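Local coordinates for esterase (uncultured bacterium pCosCE1, PDB 7ATL), which hydrolyses esters and has promiscuous acyltransferase activity, as a family VIII carboxylesterase built on the beta-lactamase fold, at residues L94-P99 and N152-A157; I109-L114 and D176-V181. All blocks are in the same frame, centred on the assembly; numbering follows the deposited sequence.

Both interactions belong to the helical part of a beta-lactamase fold, away from its antiparallel sheet, and their centres lie about 11 Å apart. Helix 149-157 of interaction 1 and helix 174-186 of interaction 2 pack together: L153 CD1 comes within 3.4 Å of A180 CB, and L156 CD2 within 3.7 Å of V177 CG2. The other two segments meet too, F97 CE2 lying 3.8 Å from I109 CD1. Interaction 1 is the more peripheral, about 23 Å from the centre of the chain against about 15 Å for interaction 2. The side chain of L178 comes close to, but does not contact, S65, K68 and Y123, probably the catalytic residues of an SxxK enzyme.

Interaction 1 (L94-P99 and N152-A157); sequences LPWFTP and NLRLLA
W96 and R154 stack where a type I beta turn, L94 to F97, meets helix 149-157 in the helical region of the beta-lactamase fold. The polar part is a cation-pi contact: the guanidinium lies nearly flat on the indole, the planes 23° apart, with CZ of R154 3.8 Å from the centroid of the W96 five-membered ring. Further back along the same arginine, CG makes a CH-pi contact over the six-membered ring. W96 has its CG between the backbone N and carbonyl carbon (chi1 46°), which turns the indole toward the helix, and L94 CB lies over the rim of the opposite face. A salt bridge to E150, one turn earlier in the helix, helps to fix the arginine.

Apolar packing continues inward. L153 CB meets the indole at its edge, 3.7 Å from CH2 of W96, while L156 CD2 lies at the edge of the F97 ring, 4.0 Å from its CE1. A157 CB packs 3.9 Å from CD1 of F97.

Near P99 and A157 a water donates to W96 O and A157 O in long bonds, 3.3 Å each, bridging turn and helix, and P99 CA approaches A157 O at 3.4 Å in a CA-H...O contact.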
ATOM      1  N   LEU A  94     -18.223  -0.986  14.589  1.00 29.21           N
ATOM      2  CA  LEU A  94     -18.222   0.478  14.884  1.00 27.90           C
ATOM      3  C   LEU A  94     -19.662   0.994  14.829  1.00 26.21           C
ATOM      4  O   LEU A  94     -20.096   1.474  13.796  1.00 24.51           O
ATOM      5  CB  LEU A  94     -17.299   1.172  13.868  1.00 26.30           C
ATOM      6  CG  LEU A  94     -15.914   0.546  13.724  1.00 26.09           C
ATOM      7  CD1 LEU A  94     -15.126   1.181  12.583  1.00 26.91           C
ATOM      8  CD2 LEU A  94     -15.146   0.649  15.024  1.00 24.66           C
ATOM      9  N   PRO A  95     -20.465   0.905  15.919  1.00 27.59           N
ATOM     10  CA  PRO A  95     -21.910   1.170  15.828  1.00 25.40           C
ATOM     11  C   PRO A  95     -22.273   2.550  15.257  1.00 25.40           C
ATOM     12  O   PRO A  95     -23.325   2.683  14.710  1.00 26.67           O
ATOM     13  CB  PRO A  95     -22.432   1.008  17.270  1.00 26.92           C
ATOM     14  CG  PRO A  95     -21.326   0.271  18.050  1.00 26.94           C
ATOM     15  CD  PRO A  95     -20.037   0.501  17.276  1.00 27.62           C
ATOM     16  N   TRP A  96     -21.374   3.524  15.374  1.00 25.95           N
ATOM     17  CA  TRP A  96     -21.525   4.925  14.894  1.00 25.07           C
ATOM     18  C   TRP A  96     -21.115   5.091  13.413  1.00 26.03           C
ATOM     19  O   TRP A  96     -21.424   6.151  12.825  1.00 24.79           O
ATOM     20  CB  TRP A  96     -20.704   5.840  15.808  1.00 25.47           C
ATOM     21  CG  TRP A  96     -19.326   5.324  16.101  1.00 26.11           C
ATOM     22  CD1 TRP A  96     -18.933   4.635  17.211  1.00 24.85           C
ATOM     23  CD2 TRP A  96     -18.161   5.429  15.258  1.00 25.62           C
ATOM     24  NE1 TRP A  96     -17.610   4.309  17.118  1.00 24.97           N
ATOM     25  CE2 TRP A  96     -17.106   4.785  15.941  1.00 24.90           C
ATOM     26  CE3 TRP A  96     -17.911   5.980  13.993  1.00 26.41           C
ATOM     27  CZ2 TRP A  96     -15.818   4.701  15.416  1.00 25.81           C
ATOM     28  CZ3 TRP A  96     -16.637   5.896  13.469  1.00 27.88           C
ATOM     29  CH2 TRP A  96     -15.604   5.270  14.177  1.00 27.05           C
ATOM     30  N   PHE A  97     -20.422   4.124  12.803  1.00 25.49           N
ATOM     31  CA  PHE A  97     -20.059   4.196  11.365  1.00 24.47           C
ATOM     32  C   PHE A  97     -21.230   3.696  10.517  1.00 24.65           C
ATOM     33  O   PHE A  97     -21.244   2.523  10.049  1.00 23.02           O
ATOM     34  CB  PHE A  97     -18.773   3.425  11.068  1.00 25.13           C
ATOM     35  CG  PHE A  97     -18.137   3.844   9.766  1.00 23.38           C
ATOM     36  CD1 PHE A  97     -17.305   4.951   9.714  1.00 22.81           C
ATOM     37  CD2 PHE A  97     -18.422   3.176   8.593  1.00 22.97           C
ATOM     38  CE1 PHE A  97     -16.765   5.384   8.515  1.00 22.08           C
ATOM     39  CE2 PHE A  97     -17.877   3.604   7.398  1.00 23.30           C
ATOM     40  CZ  PHE A  97     -17.039   4.694   7.367  1.00 23.42           C
ATOM     41  N   THR A  98     -22.179   4.595  10.273  1.00 24.74           N
ATOM     42  CA  THR A  98     -23.429   4.295   9.540  1.00 25.55           C
ATOM     43  C   THR A  98     -23.687   5.364   8.487  1.00 26.18           C
ATOM     44  O   THR A  98     -24.767   5.942   8.453  1.00 26.64           O
ATOM     45  CB  THR A  98     -24.589   4.131  10.529  1.00 25.92           C
ATOM     46  OG1 THR A  98     -24.635   5.267  11.382  1.00 24.00           O
ATOM     47  CG2 THR A  98     -24.438   2.904  11.393  1.00 26.33           C
ATOM     48  N   PRO A  99     -22.725   5.619   7.569  1.00 27.50           N
ATOM     49  CA  PRO A  99     -22.897   6.644   6.536  1.00 27.85           C
ATOM     50  C   PRO A  99     -24.063   6.355   5.583  1.00 30.14           C
ATOM     51  O   PRO A  99     -24.457   5.204   5.427  1.00 30.79           O
ATOM     52  CB  PRO A  99     -21.577   6.611   5.761  1.00 25.69           C
ATOM     53  CG  PRO A  99     -21.058   5.223   6.023  1.00 26.03           C
ATOM     54  CD  PRO A  99     -21.419   4.957   7.469  1.00 25.59           C
ATOM     55  N   ASN A 152     -11.281  10.877  13.319  1.00 22.32           N
ATOM     56  CA  ASN A 152     -11.231  10.981  11.836  1.00 22.06           C
ATOM     57  C   ASN A 152     -12.336  10.145  11.180  1.00 21.94           C
ATOM     58  O   ASN A 152     -12.919  10.607  10.173  1.00 21.20           O
ATOM     59  CB  ASN A 152      -9.874  10.584  11.266  1.00 21.49           C
ATOM     60  CG  ASN A 152      -9.739  11.038   9.832  1.00 21.22           C
ATOM     61  OD1 ASN A 152     -10.136  12.160   9.513  1.00 18.71           O
ATOM     62  ND2 ASN A 152      -9.200  10.171   8.975  1.00 22.69           N
ATOM     63  N   LEU A 153     -12.621   8.959  11.711  1.00 22.33           N
ATOM     64  CA  LEU A 153     -13.632   8.050  11.112  1.00 24.20           C
ATOM     65  C   LEU A 153     -15.053   8.538  11.461  1.00 24.42           C
ATOM     66  O   LEU A 153     -15.987   8.252  10.659  1.00 22.29           O
ATOM     67  CB  LEU A 153     -13.371   6.606  11.567  1.00 24.20           C
ATOM     68  CG  LEU A 153     -12.041   6.005  11.112  1.00 24.94           C
ATOM     69  CD1 LEU A 153     -11.939   4.546  11.513  1.00 25.10           C
ATOM     70  CD2 LEU A 153     -11.835   6.153   9.609  1.00 26.29           C
ATOM     71  N   ARG A 154     -15.224   9.251  12.578  1.00 23.27           N
ATOM     72  CA  ARG A 154     -16.531   9.868  12.903  1.00 25.20           C
ATOM     73  C   ARG A 154     -16.788  10.996  11.908  1.00 24.84           C
ATOM     74  O   ARG A 154     -17.974  11.210  11.554  1.00 25.87           O
ATOM     75  CB  ARG A 154     -16.610  10.333  14.359  1.00 27.03           C
ATOM     76  CG  ARG A 154     -16.835   9.192  15.351  1.00 26.71           C
ATOM     77  CD  ARG A 154     -16.518   9.597  16.784  1.00 24.76           C
ATOM     78  NE  ARG A 154     -16.864   8.557  17.735  1.00 24.70           N
ATOM     79  CZ  ARG A 154     -18.099   8.239  18.115  1.00 26.01           C
ATOM     80  NH1 ARG A 154     -19.146   8.862  17.608  1.00 23.88           N
ATOM     81  NH2 ARG A 154     -18.286   7.262  18.989  1.00 29.33           N
ATOM     82  N   LEU A 155     -15.737  11.659  11.435  1.00 24.96           N
ATOM     83  CA  LEU A 155     -15.899  12.706  10.400  1.00 25.48           C
ATOM     84  C   LEU A 155     -16.299  12.017   9.090  1.00 26.67           C
ATOM     85  O   LEU A 155     -17.262  12.475   8.439  1.00 28.29           O
ATOM     86  CB  LEU A 155     -14.603  13.523  10.284  1.00 26.22           C
ATOM     87  CG  LEU A 155     -14.258  14.447  11.467  1.00 26.07           C
ATOM     88  CD1 LEU A 155     -13.006  15.259  11.154  1.00 26.44           C
ATOM     89  CD2 LEU A 155     -15.394  15.398  11.832  1.00 24.26           C
ATOM     90  N   LEU A 156     -15.599  10.935   8.724  1.00 28.06           N
ATOM     91  CA  LEU A 156     -15.849  10.147   7.476  1.00 26.77           C
ATOM     92  C   LEU A 156     -17.296   9.623   7.469  1.00 26.44           C
ATOM     93  O   LEU A 156     -17.927   9.608   6.375  1.00 25.38           O
ATOM     94  CB  LEU A 156     -14.840   8.994   7.402  1.00 25.73           C
ATOM     95  CG  LEU A 156     -14.947   8.063   6.195  1.00 25.77           C
ATOM     96  CD1 LEU A 156     -14.801   8.830   4.884  1.00 26.75           C
ATOM     97  CD2 LEU A 156     -13.886   6.984   6.281  1.00 26.01           C
ATOM     98  N   ALA A 157     -17.793   9.208   8.641  1.00 25.85           N
ATOM     99  CA  ALA A 157     -19.150   8.651   8.842  1.00 27.28           C
ATOM    100  C   ALA A 157     -20.201   9.677   8.411  1.00 28.76           C
ATOM    101  O   ALA A 157     -21.294   9.245   8.009  1.00 28.40           O
ATOM    102  CB  ALA A 157     -19.367   8.243  10.282  1.00 26.92           C
TER
HETATM  103  O   HOH W   1     -22.925   8.026  10.589  1.00 36.50           O

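Interaction 2 (I109-L114 and D176-V181); sequences IKIRHL and DVLGAV
L114 runs nearly perpendicular to V177, and its CD1 makes three of the five apolar side-chain contacts in this buried helix-to-helix packing. That one carbon lies 3.9 Å from CG1 of V177, and it also packs 4.3 Å from CB of L178 and 3.9 Å from L178 N. At 4.5 Å, CG2 of V181 touches it more loosely. CG of L114 stands anti to its carbonyl carbon (chi1 -67°), and the extended second torsion carries CD1 out to face V177, L178 and V181 on the facing helix.

I111 is oriented differently. Its CD1 and V181 CG1 meet end-on, 4.1 Å apart, while its other branch, CG2, turns to CD1 of L178 at 4.2 Å, so its two branches touch two residues three apart on the other helix. The contact is wholly apolar.

Helix 111-116 starts at K110, its N-cap, whose backbone N also donates to ND1 of H113. K110 and R112 both form salt bridges with D87, tying this short helix to the preceding loop, and helix 174-186 is packed in turn against helix 149-157, where V177 rests on L153 and A180 on L149.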
ATOM      1  N   ILE A 109     -22.368  -1.882   5.116  1.00 27.17           N
ATOM      2  CA  ILE A 109     -21.041  -2.096   4.485  1.00 25.99           C
ATOM      3  C   ILE A 109     -20.510  -3.395   5.056  1.00 24.69           C
ATOM      4  O   ILE A 109     -20.505  -3.554   6.302  1.00 23.43           O
ATOM      5  CB  ILE A 109     -20.060  -0.943   4.769  1.00 27.17           C
ATOM      6  CG1 ILE A 109     -20.525   0.403   4.192  1.00 28.57           C
ATOM      7  CG2 ILE A 109     -18.671  -1.321   4.276  1.00 25.98           C
ATOM      8  CD1 ILE A 109     -19.821   1.611   4.806  1.00 28.37           C
ATOM      9  N   LYS A 110     -20.059  -4.269   4.179  1.00 25.50           N
ATOM     10  CA  LYS A 110     -19.481  -5.561   4.592  1.00 27.22           C
ATOM     11  C   LYS A 110     -17.963  -5.435   4.583  1.00 25.77           C
ATOM     12  O   LYS A 110     -17.427  -4.662   3.778  1.00 24.85           O
ATOM     13  CB  LYS A 110     -19.939  -6.694   3.677  1.00 29.87           C
ATOM     14  CG  LYS A 110     -21.379  -7.145   3.856  1.00 32.87           C
ATOM     15  CD  LYS A 110     -21.901  -7.786   2.585  1.00 35.32           C
ATOM     16  CE  LYS A 110     -22.996  -8.794   2.834  1.00 39.71           C
ATOM     17  NZ  LYS A 110     -22.815  -9.995   1.987  1.00 41.91           N
ATOM     18  N   ILE A 111     -17.317  -6.219   5.446  1.00 26.06           N
ATOM     19  CA  ILE A 111     -15.836  -6.335   5.540  1.00 23.57           C
ATOM     20  C   ILE A 111     -15.289  -6.629   4.138  1.00 21.94           C
ATOM     21  O   ILE A 111     -14.280  -6.020   3.780  1.00 21.67           O
ATOM     22  CB  ILE A 111     -15.445  -7.383   6.602  1.00 23.42           C
ATOM     23  CG1 ILE A 111     -16.007  -7.037   7.984  1.00 23.73           C
ATOM     24  CG2 ILE A 111     -13.943  -7.565   6.670  1.00 24.72           C
ATOM     25  CD1 ILE A 111     -15.561  -5.692   8.516  1.00 24.93           C
ATOM     26  N   ARG A 112     -15.928  -7.472   3.336  1.00 20.54           N
ATOM     27  CA  ARG A 112     -15.364  -7.804   1.995  1.00 23.16           C
ATOM     28  C   ARG A 112     -15.362  -6.545   1.113  1.00 23.58           C
ATOM     29  O   ARG A 112     -14.556  -6.470   0.142  1.00 22.13           O
ATOM     30  CB  ARG A 112     -16.129  -8.939   1.301  1.00 26.15           C
ATOM     31  CG  ARG A 112     -17.619  -8.675   1.113  1.00 26.54           C
ATOM     32  CD  ARG A 112     -18.282  -9.742   0.271  1.00 27.46           C
ATOM     33  NE  ARG A 112     -18.457 -10.979   1.020  1.00 29.81           N
ATOM     34  CZ  ARG A 112     -17.726 -12.088   0.886  1.00 29.46           C
ATOM     35  NH1 ARG A 112     -16.715 -12.151   0.035  1.00 27.51           N
ATOM     36  NH2 ARG A 112     -18.004 -13.127   1.645  1.00 28.00           N
ATOM     37  N   HIS A 113     -16.275  -5.616   1.384  1.00 22.52           N
ATOM     38  CA  HIS A 113     -16.345  -4.344   0.641  1.00 23.04           C
ATOM     39  C   HIS A 113     -15.145  -3.499   1.082  1.00 21.84           C
ATOM     40  O   HIS A 113     -14.485  -2.889   0.202  1.00 22.10           O
ATOM     41  CB  HIS A 113     -17.697  -3.631   0.830  1.00 23.86           C
ATOM     42  CG  HIS A 113     -18.919  -4.406   0.461  1.00 23.83           C
ATOM     43  ND1 HIS A 113     -20.093  -4.335   1.219  1.00 23.48           N
ATOM     44  CD2 HIS A 113     -19.192  -5.235  -0.573  1.00 24.71           C
ATOM     45  CE1 HIS A 113     -21.028  -5.082   0.666  1.00 22.86           C
ATOM     46  NE2 HIS A 113     -20.506  -5.645  -0.429  1.00 24.55           N
ATOM     47  N   LEU A 114     -14.854  -3.430   2.381  1.00 20.82           N
ATOM     48  CA  LEU A 114     -13.641  -2.690   2.834  1.00 22.75           C
ATOM     49  C   LEU A 114     -12.385  -3.250   2.126  1.00 23.59           C
ATOM     50  O   LEU A 114     -11.574  -2.455   1.640  1.00 25.71           O
ATOM     51  CB  LEU A 114     -13.488  -2.751   4.357  1.00 21.62           C
ATOM     52  CG  LEU A 114     -14.535  -2.015   5.185  1.00 20.77           C
ATOM     53  CD1 LEU A 114     -14.172  -2.050   6.660  1.00 19.19           C
ATOM     54  CD2 LEU A 114     -14.695  -0.580   4.715  1.00 21.80           C
ATOM     55  N   ASP A 176      -8.346   2.229   6.370  1.00 23.90           N
ATOM     56  CA  ASP A 176      -8.293   3.016   7.628  1.00 25.15           C
ATOM     57  C   ASP A 176      -9.480   2.580   8.487  1.00 26.31           C
ATOM     58  O   ASP A 176      -9.291   2.374   9.720  1.00 28.13           O
ATOM     59  CB  ASP A 176      -8.271   4.530   7.381  1.00 25.34           C
ATOM     60  CG  ASP A 176      -7.013   5.042   6.685  1.00 25.85           C
ATOM     61  OD1 ASP A 176      -6.694   4.508   5.593  1.00 25.61           O
ATOM     62  OD2 ASP A 176      -6.362   5.977   7.237  1.00 25.62           O
ATOM     63  N   VAL A 177     -10.648   2.403   7.863  1.00 25.05           N
ATOM     64  CA  VAL A 177     -11.862   1.896   8.566  1.00 26.82           C
ATOM     65  C   VAL A 177     -11.581   0.470   9.077  1.00 27.87           C
ATOM     66  O   VAL A 177     -11.863   0.203  10.261  1.00 28.16           O
ATOM     67  CB  VAL A 177     -13.124   1.984   7.685  1.00 27.43           C
ATOM     68  CG1 VAL A 177     -14.343   1.436   8.410  1.00 27.10           C
ATOM     69  CG2 VAL A 177     -13.386   3.416   7.240  1.00 27.78           C
ATOM     70  N   LEU A 178     -10.986  -0.391   8.241  1.00 28.10           N
ATOM     71  CA  LEU A 178     -10.695  -1.800   8.588  1.00 27.28           C
ATOM     72  C   LEU A 178      -9.836  -1.835   9.852  1.00 26.92           C
ATOM     73  O   LEU A 178     -10.138  -2.629  10.768  1.00 27.39           O
ATOM     74  CB  LEU A 178     -10.000  -2.479   7.406  1.00 28.18           C
ATOM     75  CG  LEU A 178      -9.706  -3.972   7.586  1.00 29.26           C
ATOM     76  CD1 LEU A 178     -10.969  -4.788   7.841  1.00 27.57           C
ATOM     77  CD2 LEU A 178      -8.971  -4.489   6.368  1.00 29.03           C
ATOM     78  N   GLY A 179      -8.829  -0.969   9.920  1.00 27.12           N
ATOM     79  CA  GLY A 179      -7.934  -0.833  11.087  1.00 26.31           C
ATOM     80  C   GLY A 179      -8.710  -0.661  12.376  1.00 25.51           C
ATOM     81  O   GLY A 179      -8.434  -1.390  13.343  1.00 23.68           O
ATOM     82  N   ALA A 180      -9.681   0.252  12.378  1.00 25.38           N
ATOM     83  CA  ALA A 180     -10.542   0.505  13.550  1.00 26.25           C
ATOM     84  C   ALA A 180     -11.398  -0.736  13.825  1.00 24.07           C
ATOM     85  O   ALA A 180     -11.534  -1.126  14.989  1.00 21.75           O
ATOM     86  CB  ALA A 180     -11.366   1.749  13.330  1.00 28.24           C
ATOM     87  N   VAL A 181     -11.937  -1.377  12.800  1.00 23.03           N
ATOM     88  CA  VAL A 181     -12.671  -2.651  13.036  1.00 24.73           C
ATOM     89  C   VAL A 181     -11.735  -3.631  13.753  1.00 25.50           C
ATOM     90  O   VAL A 181     -12.142  -4.218  14.767  1.00 27.13           O
ATOM     91  CB  VAL A 181     -13.213  -3.276  11.741  1.00 23.78           C
ATOM     92  CG1 VAL A 181     -13.674  -4.709  11.985  1.00 23.64           C
ATOM     93  CG2 VAL A 181     -14.319  -2.435  11.133  1.00 23.11           C
TER